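PDB 4XEA: peptidase M16 domain protein from Alicyclobacillus acidocaldarius subsp. acidocaldarius DSM 446, which is probably a metallopeptidase of the M16 (insulinase) family, expected to hydrolyse peptide bonds at a metal site that holds nickel in this crystal. Local coordinates for residues E8-R13 and D203-A208; Y157-V162 and E232-P237; V197-F202 and F369-W374; Q250-V255 and G319-H324. All blocks are in the same frame, centred on the assembly; numbering follows the deposited sequence. Where two conformers were deposited one is given.

Contact 1. Residues E8-R13 and D203-A208; sequences ETRTWR and DADEIA
R10 and A204 mark where strand 10-13 and the first turn of helix 204-216 draw nearest, the two segments running almost parallel, 18° apart, with their axes 11.4 Å from each other. Two long side chains of the strand span that gap. R10 is extended at its base, with CG anti to the backbone N (chi1 -166°), then bends at chi3, which carries the guanidinium over to the helix. There NH1 donates to OD1 of D205 at 2.9 Å, meeting the oxygen on its anti side, while NH2 adds a weak bond to the same OD1. Along the other edge, R10 grips E8 side-on: NH2 lies 3.0 Å from E8 OE1 and NE 3.3 Å from E8 OE2. One arginine thus sits between two carboxylates, a salt-bridge network that probably offsets their like charges and fixes the rotation of the guanidinium. The methyl of A204 lies over one guanidinium face, its CB 3.6 Å from R10 NH2. Beyond it, W12 brings the CH2 corner of its indole to 3.5 Å from A208 CB, while its NE1 bonds E212 farther along the helix. D203 caps that helix, its OD1 accepting from E206 N. Strand 10-13 is an outermost strand of its mixed sheet within the chain and pairs with strand 19-24, whose P24 also touches A204; on another side of the helix, I207 packs against I105 of helix 105-116.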
loop_
_atom_site.group_PDB
_atom_site.type_symbol
_atom_site.label_atom_id
_atom_site.label_comp_id
_atom_site.label_asym_id
_atom_site.label_seq_id
_atom_site.Cartn_x
_atom_site.Cartn_y
_atom_site.Cartn_z
ATOM N N GLU A 8 -17.313 15.992 -13.123
ATOM C CA GLU A 8 -17.311 17.427 -12.877
ATOM C C GLU A 8 -16.260 17.745 -11.832
ATOM O O GLU A 8 -16.058 16.958 -10.898
ATOM C CB GLU A 8 -18.683 17.906 -12.362
ATOM C CG GLU A 8 -18.644 19.331 -11.792
ATOM C CD GLU A 8 -20.015 19.927 -11.465
ATOM O OE1 GLU A 8 -20.926 19.188 -11.057
ATOM O OE2 GLU A 8 -20.141 21.161 -11.565
ATOM N N THR A 9 -15.600 18.885 -11.998
ATOM C CA THR A 9 -14.842 19.510 -10.919
ATOM C C THR A 9 -15.437 20.889 -10.616
ATOM O O THR A 9 -15.368 21.799 -11.454
ATOM C CB THR A 9 -13.355 19.638 -11.262
ATOM O OG1 THR A 9 -12.846 18.348 -11.569
ATOM C CG2 THR A 9 -12.564 20.238 -10.100
ATOM N N ARG A 10 -15.971 21.033 -9.399
ATOM C CA ARG A 10 -16.640 22.244 -8.940
ATOM C C ARG A 10 -15.796 22.883 -7.830
ATOM O O ARG A 10 -15.721 22.367 -6.711
ATOM C CB ARG A 10 -18.048 21.904 -8.429
ATOM C CG ARG A 10 -18.979 23.104 -8.231
ATOM C CD ARG A 10 -20.331 22.689 -7.638
ATOM N NE ARG A 10 -21.050 21.722 -8.476
ATOM C CZ ARG A 10 -22.284 21.262 -8.226
ATOM N NH1 ARG A 10 -22.948 21.637 -7.136
ATOM N NH2 ARG A 10 -22.853 20.410 -9.065
ATOM N N THR A 11 -15.181 24.013 -8.173
ATOM C CA THR A 11 -14.273 24.750 -7.316
ATOM C C THR A 11 -14.802 26.191 -7.088
ATOM O O THR A 11 -15.021 26.926 -8.045
ATOM C CB THR A 11 -12.880 24.851 -7.958
ATOM O OG1 THR A 11 -12.333 23.532 -8.204
ATOM C CG2 THR A 11 -11.943 25.622 -7.069
ATOM N N TRP A 12 -15.004 26.568 -5.824
ATOM C CA TRP A 12 -15.411 27.907 -5.467
ATOM C C TRP A 12 -14.832 28.286 -4.102
ATOM O O TRP A 12 -14.129 27.473 -3.466
ATOM C CB TRP A 12 -16.948 28.069 -5.538
ATOM C CG TRP A 12 -17.708 27.582 -4.375
ATOM C CD1 TRP A 12 -18.336 28.349 -3.428
ATOM C CD2 TRP A 12 -18.011 26.221 -4.053
ATOM N NE1 TRP A 12 -19.004 27.547 -2.532
ATOM C CE2 TRP A 12 -18.810 26.236 -2.886
ATOM C CE3 TRP A 12 -17.690 24.984 -4.637
ATOM C CZ2 TRP A 12 -19.278 25.060 -2.288
ATOM C CZ3 TRP A 12 -18.157 23.830 -4.042
ATOM C CH2 TRP A 12 -18.946 23.876 -2.880
ATOM N N ARG A 13 -15.027 29.540 -3.714
ATOM C CA ARG A 13 -14.481 30.085 -2.468
ATOM C C ARG A 13 -15.611 30.671 -1.618
ATOM O O ARG A 13 -16.399 31.470 -2.117
ATOM C CB ARG A 13 -13.418 31.160 -2.753
ATOM C CG ARG A 13 -12.712 31.671 -1.491
ATOM C CD ARG A 13 -11.721 32.832 -1.741
ATOM N NE ARG A 13 -10.782 32.551 -2.847
ATOM C CZ ARG A 13 -9.521 32.155 -2.757
ATOM N NH1 ARG A 13 -8.949 31.905 -1.591
ATOM N NH2 ARG A 13 -8.812 32.000 -3.878
ATOM N N ASP A 203 -23.541 13.539 -3.791
ATOM C CA ASP A 203 -24.298 14.511 -4.585
ATOM C C ASP A 203 -23.671 15.847 -4.362
ATOM O O ASP A 203 -23.636 16.323 -3.237
ATOM C CB ASP A 203 -25.776 14.521 -4.168
ATOM C CG ASP A 203 -26.591 15.516 -4.959
ATOM O OD1 ASP A 203 -26.312 16.732 -4.928
ATOM O OD2 ASP A 203 -27.515 15.077 -5.629
ATOM N N ALA A 204 -23.160 16.450 -5.425
ATOM C CA ALA A 204 -22.407 17.699 -5.287
ATOM C C ALA A 204 -23.280 18.889 -4.842
ATOM O O ALA A 204 -22.837 19.747 -4.074
ATOM C CB ALA A 204 -21.657 18.024 -6.590
ATOM N N ASP A 205 -24.525 18.931 -5.300
ATOM C CA ASP A 205 -25.428 20.028 -4.916
ATOM C C ASP A 205 -25.749 19.907 -3.425
ATOM O O ASP A 205 -25.786 20.898 -2.706
ATOM C CB ASP A 205 -26.743 19.995 -5.719
ATOM C CG ASP A 205 -26.536 20.122 -7.234
ATOM O OD1 ASP A 205 -25.681 20.908 -7.690
ATOM O OD2 ASP A 205 -27.279 19.444 -7.974
ATOM N N GLU A 206 -25.994 18.674 -2.973
ATOM C CA GLU A 206 -26.316 18.405 -1.567
ATOM C C GLU A 206 -25.167 18.815 -0.655
ATOM O O GLU A 206 -25.373 19.526 0.336
ATOM C CB GLU A 206 -26.605 16.915 -1.359
ATOM C CG GLU A 206 -26.899 16.512 0.101
ATOM C CD GLU A 206 -26.736 15.007 0.355
ATOM O OE1 GLU A 206 -26.213 14.284 -0.532
ATOM O OE2 GLU A 206 -27.143 14.554 1.448
ATOM N N ILE A 207 -23.954 18.385 -0.994
ATOM C CA ILE A 207 -22.818 18.617 -0.128
ATOM C C ILE A 207 -22.384 20.098 -0.145
ATOM O O ILE A 207 -21.983 20.642 0.893
ATOM C CB ILE A 207 -21.634 17.677 -0.486
ATOM C CG1 ILE A 207 -22.006 16.205 -0.237
ATOM C CG2 ILE A 207 -20.380 18.064 0.305
ATOM C CD1 ILE A 207 -22.528 15.892 1.169
ATOM N N ALA A 208 -22.489 20.754 -1.308
ATOM C CA ALA A 208 -22.153 22.190 -1.418
ATOM C C ALA A 208 -23.028 23.045 -0.523
ATOM O O ALA A 208 -22.559 24.005 0.066
ATOM C CB ALA A 208 -22.247 22.668 -2.843
#

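Contact 2. Residues Y157-V162 and E232-P237; sequences YHEHPV and EEPPTP
The carboxylate of E233 gathers three consecutive backbone N-H groups of the loop 157-162. H158 N donates to E233 OE2 at 2.7 Å, nearly straight at 166° and on the syn lone pair; E159 N reaches E233 OE1 at 3.0 Å, also syn, and H160 N joins it on OE1 at 2.9 Å, tilted out of the carboxylate plane. E233 starts out anti to its own N (chi1 176°) and turns at chi2, which swings the carboxylate into this loop. K258 forms a salt bridge with OE2, so both oxygens are held and the carboxylate probably stays ionised. H158 supplies a further bond, its NE2 lying 3.0 Å from T236 O, with that oxygen in the plane of the imidazole. P234 then sets CG over the ring face, 3.7 Å from the centroid of the H158 ring and close to the ring normal, a CH-pi contact. On the other flank, the CD1 edge of Y157 meets E233 CD at 3.8 Å. A single glutamate carboxylate accepting from consecutive backbone N-H groups thus ties the loop after helix 144-156 to the connection leading into strand 241-246, and so joins the M16 peptidase family region to the inactive-domain region.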
loop_
_atom_site.group_PDB
_atom_site.type_symbol
_atom_site.label_atom_id
_atom_site.label_comp_id
_atom_site.label_asym_id
_atom_site.label_seq_id
_atom_site.Cartn_x
_atom_site.Cartn_y
_atom_site.Cartn_z
ATOM N N TYR A 157 21.278 20.162 5.711
ATOM C CA TYR A 157 20.720 21.455 6.061
ATOM C C TYR A 157 21.462 22.055 7.253
ATOM O O TYR A 157 21.674 21.405 8.271
ATOM C CB TYR A 157 19.167 21.358 6.287
ATOM C CG TYR A 157 18.429 21.216 5.016
ATOM C CD1 TYR A 157 18.142 22.330 4.218
ATOM C CD2 TYR A 157 18.061 19.956 4.534
ATOM C CE1 TYR A 157 17.451 22.201 2.987
ATOM C CE2 TYR A 157 17.379 19.824 3.319
ATOM C CZ TYR A 157 17.117 20.927 2.540
ATOM O OH TYR A 157 16.506 20.733 1.353
ATOM N N HIS A 158 21.874 23.319 7.118
ATOM C CA HIS A 158 22.523 24.030 8.192
ATOM C C HIS A 158 21.548 24.532 9.262
ATOM O O HIS A 158 21.858 24.455 10.447
ATOM C CB HIS A 158 23.276 25.270 7.671
ATOM C CG HIS A 158 24.394 24.960 6.724
ATOM N ND1 HIS A 158 25.707 25.284 6.992
ATOM C CD2 HIS A 158 24.384 24.417 5.488
ATOM C CE1 HIS A 158 26.462 24.894 5.979
ATOM N NE2 HIS A 158 25.682 24.345 5.066
ATOM N N GLU A 159 20.459 25.152 8.823
ATOM C CA GLU A 159 19.570 25.932 9.714
ATOM C C GLU A 159 18.076 25.721 9.428
ATOM O O GLU A 159 17.267 25.951 10.307
ATOM C CB GLU A 159 19.762 27.456 9.516
ATOM C CG GLU A 159 21.071 28.041 9.773
ATOM C CD GLU A 159 21.396 29.199 8.779
ATOM O OE1 GLU A 159 20.704 30.263 8.790
ATOM O OE2 GLU A 159 22.390 29.025 8.016
ATOM N N HIS A 160 17.708 25.384 8.190
ATOM C CA HIS A 160 16.317 25.217 7.807
ATOM C C HIS A 160 15.596 24.220 8.765
ATOM O O HIS A 160 16.171 23.184 9.106
ATOM C CB HIS A 160 16.208 24.730 6.362
ATOM C CG HIS A 160 14.837 24.890 5.774
ATOM N ND1 HIS A 160 13.754 24.143 6.191
ATOM C CD2 HIS A 160 14.361 25.763 4.847
ATOM C CE1 HIS A 160 12.678 24.525 5.526
ATOM N NE2 HIS A 160 13.015 25.507 4.707
ATOM N N PRO A 161 14.365 24.547 9.225
ATOM C CA PRO A 161 13.645 23.643 10.122
ATOM C C PRO A 161 13.398 22.220 9.636
ATOM O O PRO A 161 13.157 21.337 10.481
ATOM C CB PRO A 161 12.286 24.342 10.302
ATOM C CG PRO A 161 12.591 25.785 10.144
ATOM C CD PRO A 161 13.629 25.817 9.061
ATOM N N VAL A 162 13.474 21.986 8.324
ATOM C CA VAL A 162 13.289 20.660 7.753
ATOM C C VAL A 162 14.295 19.653 8.369
ATOM O O VAL A 162 14.113 18.440 8.292
ATOM C CB VAL A 162 13.358 20.682 6.215
ATOM C CG1 VAL A 162 14.815 20.926 5.729
ATOM C CG2 VAL A 162 12.775 19.349 5.603
ATOM N N GLU A 232 18.231 32.089 5.706
ATOM C CA GLU A 232 19.021 31.998 4.470
ATOM C C GLU A 232 19.909 30.747 4.420
ATOM O O GLU A 232 21.095 30.783 4.678
ATOM C CB GLU A 232 19.890 33.274 4.324
ATOM C CG GLU A 232 19.002 34.511 4.177
ATOM C CD GLU A 232 19.758 35.841 4.041
ATOM O OE1 GLU A 232 20.994 35.878 4.258
ATOM O OE2 GLU A 232 19.087 36.870 3.751
ATOM N N GLU A 233 19.354 29.661 3.993
ATOM C CA GLU A 233 20.046 28.412 4.001
ATOM C C GLU A 233 21.151 28.402 2.893
ATOM O O GLU A 233 20.849 28.680 1.738
ATOM C CB GLU A 233 19.012 27.329 3.756
ATOM C CG GLU A 233 19.569 25.963 3.628
ATOM C CD GLU A 233 20.145 25.422 4.957
ATOM O OE1 GLU A 233 19.663 25.806 6.045
ATOM O OE2 GLU A 233 21.073 24.617 4.852
ATOM N N PRO A 234 22.397 28.050 3.252
ATOM C CA PRO A 234 23.420 27.864 2.210
ATOM C C PRO A 234 23.084 26.808 1.183
ATOM O O PRO A 234 22.364 25.819 1.485
ATOM C CB PRO A 234 24.684 27.480 2.998
ATOM C CG PRO A 234 24.478 28.022 4.378
ATOM C CD PRO A 234 22.964 27.853 4.603
ATOM N N PRO A 235 23.596 26.983 -0.060
ATOM C CA PRO A 235 23.277 25.999 -1.083
ATOM C C PRO A 235 24.094 24.697 -0.978
ATOM O O PRO A 235 23.782 23.734 -1.656
ATOM C CB PRO A 235 23.607 26.727 -2.395
ATOM C CG PRO A 235 24.764 27.675 -2.034
ATOM C CD PRO A 235 24.302 28.162 -0.611
ATOM N N THR A 236 25.131 24.694 -0.150
ATOM C CA THR A 236 25.982 23.543 0.037
ATOM C C THR A 236 25.616 22.831 1.354
ATOM O O THR A 236 25.142 23.446 2.299
ATOM C CB THR A 236 27.462 23.957 0.097
ATOM O OG1 THR A 236 27.611 25.029 1.037
ATOM C CG2 THR A 236 28.032 24.416 -1.331
ATOM N N PRO A 237 25.905 21.533 1.447
ATOM C CA PRO A 237 25.544 20.798 2.653
ATOM C C PRO A 237 26.424 21.185 3.825
ATOM O O PRO A 237 27.547 21.625 3.631
ATOM C CB PRO A 237 25.772 19.319 2.279
ATOM C CG PRO A 237 26.466 19.288 1.044
ATOM C CD PRO A 237 26.399 20.657 0.373
#

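Contact 3. Residues V197-F202 and F369-W374; sequences VIAGGF and FLVRNW
V197 and V371 both hold CG1 anti to the backbone N (chi1 -177° and 167°), which, for V371, directs CG1 at V197 and CG2 at A199 across a strand-on-helix interface. This is the classic alpha/beta layering, in which helix 367-379 packs on one face of the mixed sheet, running nearly antiparallel to strand 194-200 at 164° with segment axes 7.7 Å apart. V371 spreads its methyls along the strand: its CG1 lies 3.6 Å from V197 O and 4.1 Å from V197 CB, while CG2 reaches forward to A199, 3.6 Å from A199 CB. V197 answers with its own fork. Its CG1 touches both W374 CB and V371 CA, and its CG2 approaches the six-membered part of the indole, the two side chains crossing at about a right angle. An alanine in place of V371 would lack both methyls and is likely to open a gap over A199 and the V197 carbonyl. All five touching residues are buried, and the side chains that meet are all apolar, although the V371 methyls also lie against backbone O and N atoms of the strand. I198 points to the other face of the sheet, where its CG2 lies over the ring of F202. M34 of strand 31-37 touches V371 beside the strand, and W374 also meets F385 edge-to-face. One turn of the helix is pinned by N373, whose N and ND2 both donate to F369 O. Nearest the indole, V197 CG2 stops 3.7 Å from W374 CE3.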
loop_
_atom_site.group_PDB
_atom_site.type_symbol
_atom_site.label_atom_id
_atom_site.label_comp_id
_atom_site.label_asym_id
_atom_site.label_seq_id
_atom_site.Cartn_x
_atom_site.Cartn_y
_atom_site.Cartn_z
ATOM N N VAL A 197 -11.408 19.434 -0.044
ATOM C CA VAL A 197 -11.460 18.740 -1.343
ATOM C C VAL A 197 -12.119 17.380 -1.117
ATOM O O VAL A 197 -11.791 16.682 -0.168
ATOM C CB VAL A 197 -10.074 18.607 -1.982
ATOM C CG1 VAL A 197 -10.147 17.975 -3.340
ATOM C CG2 VAL A 197 -9.393 20.028 -2.114
ATOM N N ILE A 198 -13.084 17.053 -1.973
ATOM C CA ILE A 198 -13.898 15.837 -1.812
ATOM C C ILE A 198 -14.068 15.189 -3.169
ATOM O O ILE A 198 -14.427 15.867 -4.137
ATOM C CB ILE A 198 -15.279 16.155 -1.252
ATOM C CG1 ILE A 198 -15.170 17.076 -0.046
ATOM C CG2 ILE A 198 -16.052 14.847 -0.843
ATOM C CD1 ILE A 198 -16.518 17.446 0.553
ATOM N N ALA A 199 -13.815 13.884 -3.244
ATOM C CA ALA A 199 -14.043 13.114 -4.470
ATOM C C ALA A 199 -14.758 11.801 -4.161
ATOM O O ALA A 199 -14.527 11.162 -3.123
ATOM C CB ALA A 199 -12.755 12.853 -5.229
ATOM N N GLY A 200 -15.661 11.434 -5.065
ATOM C CA GLY A 200 -16.307 10.130 -5.000
ATOM C C GLY A 200 -17.814 10.163 -5.164
ATOM O O GLY A 200 -18.374 11.084 -5.792
ATOM N N GLY A 201 -18.469 9.147 -4.597
ATOM C CA GLY A 201 -19.918 8.912 -4.795
ATOM C C GLY A 201 -20.838 9.738 -3.912
ATOM O O GLY A 201 -21.491 9.208 -3.042
ATOM N N PHE A 202 -20.888 11.042 -4.138
ATOM C CA PHE A 202 -21.765 11.943 -3.361
ATOM C C PHE A 202 -22.473 12.917 -4.287
ATOM O O PHE A 202 -22.033 13.133 -5.416
ATOM C CB PHE A 202 -20.949 12.738 -2.347
ATOM C CG PHE A 202 -19.951 13.706 -2.992
ATOM C CD1 PHE A 202 -18.722 13.256 -3.479
ATOM C CD2 PHE A 202 -20.269 15.049 -3.137
ATOM C CE1 PHE A 202 -17.837 14.131 -4.091
ATOM C CE2 PHE A 202 -19.370 15.941 -3.738
ATOM C CZ PHE A 202 -18.150 15.478 -4.213
ATOM N N PHE A 369 -5.899 9.783 -4.439
ATOM C CA PHE A 369 -4.928 10.565 -5.229
ATOM C C PHE A 369 -5.491 11.929 -5.704
ATOM O O PHE A 369 -4.882 13.011 -5.501
ATOM C CB PHE A 369 -4.415 9.729 -6.408
ATOM C CG PHE A 369 -3.447 10.471 -7.319
ATOM C CD1 PHE A 369 -2.066 10.293 -7.163
ATOM C CD2 PHE A 369 -3.908 11.276 -8.350
ATOM C CE1 PHE A 369 -1.155 10.955 -8.012
ATOM C CE2 PHE A 369 -2.996 11.971 -9.191
ATOM C CZ PHE A 369 -1.614 11.775 -9.014
ATOM N N LEU A 370 -6.663 11.914 -6.329
ATOM C CA LEU A 370 -7.276 13.149 -6.790
ATOM C C LEU A 370 -7.337 14.197 -5.680
ATOM O O LEU A 370 -7.030 15.381 -5.883
ATOM C CB LEU A 370 -8.697 12.883 -7.312
ATOM C CG LEU A 370 -8.790 12.138 -8.619
ATOM C CD1 LEU A 370 -10.195 11.544 -8.825
ATOM C CD2 LEU A 370 -8.388 13.033 -9.753
ATOM N N VAL A 371 -7.742 13.758 -4.500
ATOM C CA VAL A 371 -7.981 14.679 -3.394
ATOM C C VAL A 371 -6.655 15.187 -2.829
ATOM O O VAL A 371 -6.440 16.390 -2.749
ATOM C CB VAL A 371 -8.852 13.991 -2.281
ATOM C CG1 VAL A 371 -8.812 14.835 -1.023
ATOM C CG2 VAL A 371 -10.317 13.788 -2.782
ATOM N N ARG A 372 -5.779 14.251 -2.449
ATOM C CA ARG A 372 -4.473 14.548 -1.848
ATOM C C ARG A 372 -3.679 15.510 -2.721
ATOM O O ARG A 372 -3.123 16.498 -2.247
ATOM C CB ARG A 372 -3.649 13.264 -1.656
ATOM C CG ARG A 372 -3.361 12.846 -0.200
ATOM C CD ARG A 372 -2.458 11.596 -0.096
ATOM N NE ARG A 372 -1.556 11.436 -1.243
ATOM C CZ ARG A 372 -1.652 10.451 -2.136
ATOM N NH1 ARG A 372 -2.595 9.523 -2.014
ATOM N NH2 ARG A 372 -0.805 10.387 -3.151
ATOM N N ASN A 373 -3.629 15.214 -4.010
ATOM C CA ASN A 373 -2.895 16.076 -4.946
ATOM C C ASN A 373 -3.515 17.437 -5.230
ATOM O O ASN A 373 -2.791 18.445 -5.314
ATOM C CB ASN A 373 -2.560 15.307 -6.188
ATOM C CG ASN A 373 -1.471 14.308 -5.908
ATOM O OD1 ASN A 373 -0.335 14.677 -5.892
ATOM N ND2 ASN A 373 -1.824 13.097 -5.535
ATOM N N TRP A 374 -4.834 17.507 -5.299
ATOM C CA TRP A 374 -5.508 18.806 -5.458
ATOM C C TRP A 374 -5.139 19.682 -4.268
ATOM O O TRP A 374 -4.682 20.841 -4.425
ATOM C CB TRP A 374 -7.048 18.677 -5.572
ATOM C CG TRP A 374 -7.609 19.758 -6.416
ATOM C CD1 TRP A 374 -7.973 19.637 -7.710
ATOM C CD2 TRP A 374 -7.854 21.125 -6.049
ATOM N NE1 TRP A 374 -8.436 20.823 -8.185
ATOM C CE2 TRP A 374 -8.316 21.776 -7.200
ATOM C CE3 TRP A 374 -7.680 21.873 -4.875
ATOM C CZ2 TRP A 374 -8.679 23.144 -7.213
ATOM C CZ3 TRP A 374 -8.017 23.258 -4.880
ATOM C CH2 TRP A 374 -8.469 23.878 -6.045
#

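Contact 4. Residues Q250-V255 and G319-H324; sequences QPRLLV and GGNAPH
L253 and G320 exchange two backbone hydrogen bonds, L253 N to G320 O at 2.9 Å and G320 N to L253 O at 3.0 Å, and A322 N extends the ladder to P251 O. R252 with N321 and L254 with G319 are the non-hydrogen-bonded pairs on either side. The strands come close enough at G319 for its CA to touch L253 O at 3.2 Å; a side chain there would collide with that oxygen and with the carbonyl of the preceding residue. On the face carrying R252 and N321, these two side chains lie side by side, and N321 OD1 sits 3.7 Å over the guanidinium plane. The amide of Q250 stacks on that of N321, their planes 16° apart. Q250 gets there by placing CG between its backbone N and carbonyl carbon (chi1 68°) and bending again at chi2, while its OE1 accepts from both R252 NH2, at 3.2 Å, and R252 NE, at 3.3 Å. An alanine here would remove that shared acceptor and probably leave the guanidinium freer to turn and one face of the N321 amide without its stacking partner. Farther out, D145 pairs with R252 NH1 and D300 accepts from N321 ND2, fixing the far ends of both groups. On the opposite face, L253 CB meets A322 CB at 4.0 Å, and L328 of helix 325-342 packs on both residues. Antiparallel strands 252-258 and 314-321 are two of the three inner strands of a five-stranded mixed sheet backed by helices, an alpha/beta layout in keeping with the M16 inactive-domain family.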
loop_
_atom_site.group_PDB
_atom_site.type_symbol
_atom_site.label_atom_id
_atom_site.label_comp_id
_atom_site.label_asym_id
_atom_site.label_seq_id
_atom_site.Cartn_x
_atom_site.Cartn_y
_atom_site.Cartn_z
ATOM N N GLN A 250 21.331 -5.260 7.331
ATOM C CA GLN A 250 22.140 -4.981 6.148
ATOM C C GLN A 250 22.412 -3.473 6.043
ATOM O O GLN A 250 21.638 -2.659 6.564
ATOM C CB GLN A 250 21.495 -5.554 4.872
ATOM C CG GLN A 250 20.193 -4.894 4.419
ATOM C CD GLN A 250 19.007 -5.186 5.331
ATOM O OE1 GLN A 250 18.645 -4.369 6.190
ATOM N NE2 GLN A 250 18.386 -6.353 5.144
ATOM N N PRO A 251 23.528 -3.100 5.395
ATOM C CA PRO A 251 23.783 -1.666 5.254
ATOM C C PRO A 251 22.680 -0.965 4.444
ATOM O O PRO A 251 21.955 -1.633 3.688
ATOM C CB PRO A 251 25.134 -1.604 4.526
ATOM C CG PRO A 251 25.755 -2.946 4.704
ATOM C CD PRO A 251 24.623 -3.923 4.853
ATOM N N ARG A 252 22.543 0.353 4.629
ATOM C CA ARG A 252 21.631 1.187 3.828
ATOM C C ARG A 252 22.386 2.413 3.364
ATOM O O ARG A 252 23.181 2.961 4.126
ATOM C CB ARG A 252 20.411 1.672 4.625
ATOM C CG ARG A 252 19.400 0.587 4.983
ATOM C CD ARG A 252 19.725 -0.016 6.325
ATOM N NE ARG A 252 18.832 -1.127 6.708
ATOM C CZ ARG A 252 17.572 -0.965 7.108
ATOM N NH1 ARG A 252 17.018 0.255 7.157
ATOM N NH2 ARG A 252 16.851 -2.028 7.441
ATOM N N LEU A 253 22.136 2.828 2.127
ATOM C CA LEU A 253 22.790 4.001 1.541
ATOM C C LEU A 253 21.707 4.982 1.154
ATOM O O LEU A 253 20.715 4.555 0.576
ATOM C CB LEU A 253 23.522 3.618 0.256
ATOM C CG LEU A 253 24.282 4.813 -0.386
ATOM C CD1 LEU A 253 25.567 5.044 0.400
ATOM C CD2 LEU A 253 24.625 4.620 -1.864
ATOM N N LEU A 254 21.922 6.275 1.427
ATOM C CA LEU A 254 21.085 7.341 0.918
ATOM C C LEU A 254 22.018 8.377 0.328
ATOM O O LEU A 254 22.971 8.791 0.994
ATOM C CB LEU A 254 20.280 7.999 2.033
ATOM C CG LEU A 254 18.955 7.452 2.528
ATOM C CD1 LEU A 254 18.427 8.531 3.475
ATOM C CD2 LEU A 254 17.962 7.183 1.404
ATOM N N VAL A 255 21.766 8.754 -0.928
ATOM C CA VAL A 255 22.427 9.852 -1.562
ATOM C C VAL A 255 21.366 10.922 -1.838
ATOM O O VAL A 255 20.261 10.608 -2.362
ATOM C CB VAL A 255 23.086 9.449 -2.883
ATOM C CG1 VAL A 255 23.900 10.653 -3.443
ATOM C CG2 VAL A 255 23.996 8.210 -2.707
ATOM N N GLY A 319 18.304 5.646 -2.913
ATOM C CA GLY A 319 19.029 4.600 -2.191
ATOM C C GLY A 319 18.129 3.520 -1.658
ATOM O O GLY A 319 17.030 3.312 -2.156
ATOM N N GLY A 320 18.611 2.817 -0.651
ATOM C CA GLY A 320 17.874 1.698 -0.071
ATOM C C GLY A 320 18.906 0.775 0.541
ATOM O O GLY A 320 20.024 1.219 0.888
ATOM N N ASN A 321 18.542 -0.504 0.666
ATOM C CA ASN A 321 19.452 -1.525 1.150
ATOM C C ASN A 321 20.638 -1.670 0.186
ATOM O O ASN A 321 20.461 -1.684 -1.041
ATOM C CB ASN A 321 18.756 -2.893 1.262
ATOM C CG ASN A 321 17.671 -2.930 2.337
ATOM O OD1 ASN A 321 17.684 -2.161 3.294
ATOM N ND2 ASN A 321 16.723 -3.854 2.172
ATOM N N ALA A 322 21.833 -1.830 0.756
ATOM C CA ALA A 322 23.059 -1.814 -0.018
ATOM C C ALA A 322 24.121 -2.720 0.637
ATOM O O ALA A 322 24.838 -2.271 1.543
ATOM C CB ALA A 322 23.578 -0.382 -0.111
ATOM N N PRO A 323 24.252 -3.977 0.172
ATOM C CA PRO A 323 25.236 -4.869 0.796
ATOM C C PRO A 323 26.674 -4.362 0.679
ATOM O O PRO A 323 27.516 -4.711 1.510
ATOM C CB PRO A 323 25.077 -6.195 0.015
ATOM C CG PRO A 323 23.772 -6.105 -0.642
ATOM C CD PRO A 323 23.535 -4.649 -0.921
ATOM N N HIS A 324 26.944 -3.591 -0.371
ATOM C CA HIS A 324 28.241 -2.958 -0.569
ATOM C C HIS A 324 28.014 -1.465 -0.799
ATOM O O HIS A 324 27.951 -0.994 -1.939
ATOM C CB HIS A 324 28.983 -3.631 -1.724
ATOM C CG HIS A 324 29.172 -5.109 -1.530
ATOM N ND1 HIS A 324 30.172 -5.640 -0.741
ATOM C CD2 HIS A 324 28.458 -6.165 -1.992
ATOM C CE1 HIS A 324 30.077 -6.958 -0.744
ATOM N NE2 HIS A 324 29.046 -7.304 -1.496
#

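How the contacts relate
Contacts 1 and 3 form one neighbourhood, their centres about 12 Å apart. Strand 194-200 leads directly into helix 204-216, and both contacts reach the same six-stranded sheet: I207 CG1 meets F202 CD2 at 3.6 Å, and T11 OG1 meets W374 CZ2 at 3.8 Å. Contact 4 belongs to the other, five-stranded sheet, its centre about 36 Å from that of contact 3, and along the chain it is nested within the loop that contact 3 closes. Contact 2 lies about 24 Å from contact 4, centre to centre, and is tied to the same sheet through K258 of strand 252-258. None of the four includes the nickel ligands H61, H65 and E136.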